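Local coordinates for PppA (Pseudomonas aeruginosa, PDB 6JKV), which probably removes phosphate groups from serine and threonine residues as a manganese-binding PP2C-type phosphatase that regulates type VI secretion, at residues L229-V242 with A250-F262. Residues are numbered along the deposited sequence; the frame is centred on the assembly and turned at random.
Sequences LSHSDPYAVVRSLV and APDNITALVVRAF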
loop_
_atom_site.group_PDB
_atom_site.type_symbol
_atom_site.label_atom_id
_atom_site.label_comp_id
_atom_site.label_asym_id
_atom_site.label_seq_id
_atom_site.Cartn_x
_atom_site.Cartn_y
_atom_site.Cartn_z
ATOM N N LEU A 229 14.501 -6.769 4.518
ATOM C CA LEU A 229 13.387 -7.750 4.522
ATOM C C LEU A 229 13.905 -9.158 4.840
ATOM O O LEU A 229 13.101 -9.975 5.307
ATOM C CB LEU A 229 12.679 -7.740 3.164
ATOM C CG LEU A 229 11.749 -6.554 2.906
ATOM C CD1 LEU A 229 11.146 -6.643 1.511
ATOM C CD2 LEU A 229 10.645 -6.481 3.955
ATOM N N SER A 230 15.186 -9.437 4.603
ATOM C CA SER A 230 15.783 -10.785 4.811
ATOM C C SER A 230 16.039 -11.019 6.303
ATOM O O SER A 230 17.175 -11.338 6.685
ATOM C CB SER A 230 17.020 -10.967 3.986
ATOM O OG SER A 230 16.658 -11.213 2.637
ATOM N N HIS A 231 14.998 -10.864 7.115
ATOM C CA HIS A 231 15.007 -11.164 8.566
ATOM C C HIS A 231 13.677 -11.810 8.955
ATOM O O HIS A 231 12.675 -11.657 8.217
ATOM C CB HIS A 231 15.328 -9.902 9.375
ATOM C CG HIS A 231 16.710 -9.395 9.128
ATOM N ND1 HIS A 231 17.022 -8.549 8.078
ATOM C CD2 HIS A 231 17.878 -9.645 9.765
ATOM C CE1 HIS A 231 18.317 -8.297 8.085
ATOM N NE2 HIS A 231 18.867 -8.959 9.106
ATOM N N SER A 232 13.691 -12.531 10.074
ATOM C CA SER A 232 12.615 -13.469 10.475
ATOM C C SER A 232 11.418 -12.707 11.040
ATOM O O SER A 232 10.299 -13.244 10.965
ATOM C CB SER A 232 13.121 -14.465 11.474
ATOM O OG SER A 232 13.345 -13.837 12.728
ATOM N N ASP A 233 11.644 -11.521 11.604
ATOM C CA ASP A 233 10.634 -10.840 12.443
ATOM C C ASP A 233 10.064 -9.621 11.722
ATOM O O ASP A 233 10.740 -8.599 11.602
ATOM C CB ASP A 233 11.248 -10.460 13.784
ATOM C CG ASP A 233 10.264 -9.676 14.610
ATOM O OD1 ASP A 233 9.086 -10.073 14.622
ATOM O OD2 ASP A 233 10.681 -8.649 15.178
ATOM N N PRO A 234 8.796 -9.668 11.255
ATOM C CA PRO A 234 8.204 -8.537 10.536
ATOM C C PRO A 234 8.174 -7.239 11.355
ATOM O O PRO A 234 8.342 -6.195 10.784
ATOM C CB PRO A 234 6.783 -9.014 10.208
ATOM C CG PRO A 234 6.889 -10.517 10.239
ATOM C CD PRO A 234 7.872 -10.807 11.350
ATOM N N TYR A 235 7.989 -7.329 12.672
ATOM C CA TYR A 235 7.929 -6.150 13.575
ATOM C C TYR A 235 9.266 -5.400 13.547
ATOM O O TYR A 235 9.265 -4.155 13.388
ATOM C CB TYR A 235 7.604 -6.599 14.998
ATOM C CG TYR A 235 7.355 -5.499 15.999
ATOM C CD1 TYR A 235 8.403 -4.808 16.600
ATOM C CD2 TYR A 235 6.065 -5.152 16.354
ATOM C CE1 TYR A 235 8.170 -3.807 17.525
ATOM C CE2 TYR A 235 5.815 -4.164 17.290
ATOM C CZ TYR A 235 6.869 -3.479 17.869
ATOM O OH TYR A 235 6.635 -2.493 18.782
ATOM N N ALA A 236 10.373 -6.122 13.749
ATOM C CA ALA A 236 11.734 -5.543 13.690
ATOM C C ALA A 236 12.009 -5.050 12.267
ATOM O O ALA A 236 12.661 -4.011 12.131
ATOM C CB ALA A 236 12.769 -6.550 14.130
ATOM N N VAL A 237 11.507 -5.759 11.253
ATOM C CA VAL A 237 11.795 -5.439 9.826
ATOM C C VAL A 237 11.157 -4.093 9.479
ATOM O O VAL A 237 11.868 -3.218 8.977
ATOM C CB VAL A 237 11.339 -6.567 8.883
ATOM C CG1 VAL A 237 11.222 -6.081 7.457
ATOM C CG2 VAL A 237 12.264 -7.764 8.945
ATOM N N VAL A 238 9.867 -3.909 9.768
ATOM C CA VAL A 238 9.167 -2.639 9.436
ATOM C C VAL A 238 9.844 -1.501 10.199
ATOM O O VAL A 238 10.052 -0.451 9.597
ATOM C CB VAL A 238 7.650 -2.705 9.704
ATOM C CG1 VAL A 238 6.982 -3.719 8.782
ATOM C CG2 VAL A 238 7.324 -3.007 11.159
ATOM N N ARG A 239 10.202 -1.707 11.466
ATOM C CA ARG A 239 10.847 -0.647 12.285
ATOM C C ARG A 239 12.235 -0.329 11.726
ATOM O O ARG A 239 12.639 0.848 11.783
ATOM C CB ARG A 239 10.922 -1.045 13.761
ATOM C CG ARG A 239 9.882 -0.336 14.612
ATOM C CD ARG A 239 9.233 -1.273 15.589
ATOM N NE ARG A 239 8.000 -0.713 16.123
ATOM C CZ ARG A 239 6.771 -1.098 15.789
ATOM N NH1 ARG A 239 6.571 -2.045 14.887
ATOM N NH2 ARG A 239 5.727 -0.515 16.347
ATOM N N SER A 240 12.958 -1.327 11.213
ATOM C CA SER A 240 14.305 -1.122 10.618
ATOM C C SER A 240 14.165 -0.383 9.282
ATOM O O SER A 240 15.012 0.485 8.982
ATOM C CB SER A 240 15.038 -2.410 10.462
ATOM O OG SER A 240 15.103 -3.097 11.700
ATOM N N LEU A 241 13.128 -0.694 8.506
ATOM C CA LEU A 241 12.880 0.009 7.223
ATOM C C LEU A 241 12.634 1.493 7.494
ATOM O O LEU A 241 13.294 2.336 6.850
ATOM C CB LEU A 241 11.684 -0.617 6.510
ATOM C CG LEU A 241 11.939 -1.965 5.846
ATOM C CD1 LEU A 241 10.615 -2.614 5.466
ATOM C CD2 LEU A 241 12.834 -1.800 4.627
ATOM N N VAL A 242 11.724 1.792 8.422
ATOM C CA VAL A 242 11.356 3.191 8.765
ATOM C C VAL A 242 12.603 3.891 9.321
ATOM O O VAL A 242 12.861 5.040 8.907
ATOM C CB VAL A 242 10.155 3.234 9.729
ATOM C CG1 VAL A 242 9.928 4.622 10.303
ATOM C CG2 VAL A 242 8.895 2.720 9.043
ATOM N N ALA A 250 14.027 11.309 5.525
ATOM C CA ALA A 250 12.555 11.103 5.584
ATOM C C ALA A 250 11.764 12.289 5.031
ATOM O O ALA A 250 10.948 12.881 5.730
ATOM C CB ALA A 250 12.155 10.838 7.009
ATOM N N PRO A 251 11.932 12.622 3.737
ATOM C CA PRO A 251 11.280 13.791 3.142
ATOM C C PRO A 251 9.753 13.651 3.054
ATOM O O PRO A 251 9.091 14.665 2.961
ATOM C CB PRO A 251 11.902 13.885 1.743
ATOM C CG PRO A 251 12.403 12.486 1.449
ATOM C CD PRO A 251 12.711 11.839 2.775
ATOM N N ASP A 252 9.248 12.413 3.099
ATOM C CA ASP A 252 7.804 12.082 2.990
ATOM C C ASP A 252 7.368 11.269 4.213
ATOM O O ASP A 252 8.242 10.714 4.910
ATOM C CB ASP A 252 7.528 11.312 1.693
ATOM C CG ASP A 252 6.067 11.295 1.279
ATOM O OD1 ASP A 252 5.236 11.874 2.012
ATOM O OD2 ASP A 252 5.770 10.701 0.232
ATOM N N ASN A 253 6.057 11.212 4.467
ATOM C CA ASN A 253 5.452 10.204 5.370
ATOM C C ASN A 253 5.974 8.844 4.907
ATOM O O ASN A 253 5.970 8.587 3.693
ATOM C CB ASN A 253 3.925 10.219 5.342
ATOM C CG ASN A 253 3.317 11.569 5.674
ATOM O OD1 ASN A 253 2.180 11.842 5.291
ATOM N ND2 ASN A 253 4.046 12.403 6.402
ATOM N N ILE A 254 6.435 8.015 5.831
ATOM C CA ILE A 254 7.049 6.708 5.487
ATOM C C ILE A 254 6.284 5.633 6.245
ATOM O O ILE A 254 6.248 5.699 7.480
ATOM C CB ILE A 254 8.560 6.696 5.789
ATOM C CG1 ILE A 254 9.135 5.290 5.620
ATOM C CG2 ILE A 254 8.865 7.281 7.159
ATOM C CD1 ILE A 254 10.631 5.278 5.392
ATOM N N THR A 255 5.676 4.705 5.507
ATOM C CA THR A 255 4.916 3.579 6.088
ATOM C C THR A 255 5.435 2.272 5.493
ATOM O O THR A 255 5.681 2.227 4.270
ATOM C CB THR A 255 3.412 3.741 5.850
ATOM O OG1 THR A 255 3.032 5.020 6.353
ATOM C CG2 THR A 255 2.604 2.651 6.528
ATOM N N ALA A 256 5.598 1.261 6.340
ATOM C CA ALA A 256 6.015 -0.092 5.934
ATOM C C ALA A 256 5.111 -1.102 6.634
ATOM O O ALA A 256 4.819 -0.935 7.835
ATOM C CB ALA A 256 7.473 -0.319 6.256
ATOM N N LEU A 257 4.654 -2.085 5.871
ATOM C CA LEU A 257 3.841 -3.210 6.380
ATOM C C LEU A 257 4.416 -4.493 5.789
ATOM O O LEU A 257 4.483 -4.600 4.543
ATOM C CB LEU A 257 2.381 -2.996 5.977
ATOM C CG LEU A 257 1.348 -3.736 6.818
ATOM C CD1 LEU A 257 0.022 -2.975 6.851
ATOM C CD2 LEU A 257 1.156 -5.138 6.268
ATOM N N VAL A 258 4.850 -5.406 6.656
ATOM C CA VAL A 258 5.506 -6.672 6.235
ATOM C C VAL A 258 4.595 -7.835 6.612
ATOM O O VAL A 258 4.059 -7.846 7.734
ATOM C CB VAL A 258 6.925 -6.816 6.813
ATOM C CG1 VAL A 258 7.452 -8.243 6.673
ATOM C CG2 VAL A 258 7.864 -5.834 6.136
ATOM N N VAL A 259 4.418 -8.753 5.670
ATOM C CA VAL A 259 3.637 -9.998 5.855
ATOM C C VAL A 259 4.571 -11.169 5.553
ATOM O O VAL A 259 5.288 -11.126 4.529
ATOM C CB VAL A 259 2.391 -10.018 4.954
ATOM C CG1 VAL A 259 1.547 -11.261 5.181
ATOM C CG2 VAL A 259 1.546 -8.769 5.149
ATOM N N ARG A 260 4.543 -12.183 6.409
ATOM C CA ARG A 260 5.345 -13.411 6.222
ATOM C C ARG A 260 4.422 -14.628 6.255
ATOM O O ARG A 260 3.616 -14.731 7.187
ATOM C CB ARG A 260 6.424 -13.528 7.298
ATOM C CG ARG A 260 7.289 -14.770 7.136
ATOM C CD ARG A 260 8.424 -14.789 8.125
ATOM N NE ARG A 260 9.547 -13.970 7.694
ATOM C CZ ARG A 260 10.452 -14.342 6.804
ATOM N NH1 ARG A 260 10.350 -15.519 6.201
ATOM N NH2 ARG A 260 11.459 -13.531 6.519
ATOM N N ALA A 261 4.572 -15.520 5.274
ATOM C CA ALA A 261 3.793 -16.768 5.150
ATOM C C ALA A 261 4.579 -17.932 5.756
ATOM O O ALA A 261 5.813 -17.972 5.574
ATOM C CB ALA A 261 3.472 -17.022 3.703
ATOM N N PHE A 262 3.879 -18.855 6.425
ATOM C CA PHE A 262 4.471 -20.082 7.024
ATOM C C PHE A 262 3.754 -21.329 6.504
ATOM O O PHE A 262 2.565 -21.209 6.267
ATOM C CB PHE A 262 4.418 -20.031 8.552
ATOM C CG PHE A 262 5.195 -18.898 9.173
ATOM C CD1 PHE A 262 4.687 -17.609 9.188
ATOM C CD2 PHE A 262 6.439 -19.123 9.747
ATOM C CE1 PHE A 262 5.406 -16.570 9.753
ATOM C CE2 PHE A 262 7.156 -18.084 10.325
ATOM C CZ PHE A 262 6.639 -16.809 10.327
HETATM O O HOH W 1 9.925 -10.978 8.251
#
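Val-258, at the middle of a helix-on-sheet layer in the PP2C beta-sandwich, meets Pro-234, Val-238, Val-237 and Leu-229. Helix 234-247 leads into strand 254-261 and lies back over the outer face of its sheet. The helix and strand segments run nearly antiparallel, at 155°, with their axes 7.7 Å apart. The two methyls of Val-258 part. CG1 is anti to the backbone N, which brings it to Pro-234 CB, in the first residue of the helix, at 3.7 Å. CG2 meets Val-238 CG1 at 3.5 Å, the two side chains passing in opposite directions. It also touches Val-237 CG1 and Leu-229 CD2, the latter at the end of the preceding helix, so three aliphatic side chains close round one methyl. Leu-210 of strand 208-212 adds to this packing. Two residues back along the strand, on the same face, the small Ala-256 lets the helix come close. Its CB sits 4.0 Å from Leu-241 CD1 and 4.2 Å from Val-238 CB. Farther on, Ile-254 CD1 lies against Val-242 CA. Strand residues on the other face, such as Leu-257, turn to Trp-57 and Val-59 of the second sheet. Just before the strand, Asp-252 binds a manganese ion together with Asp-61 and Asp-214. At the far end Arg-260 leaves the strand extended. Its CB is near Pro-234 CG, its CD passes Ser-232 O, and the chain bends at chi3 (-81°). That bend carries the guanidinium to the loop 230-233 before the helix. There NH2 donates to His-231 O at 2.8 Å, with an N-H...O angle of 141°. The donor stands above the carbonyl plane. A water ties the same two groups: it accepts from Arg-260 NE, in the guanidinium plane, and donates to His-231 O at 2.8 Å.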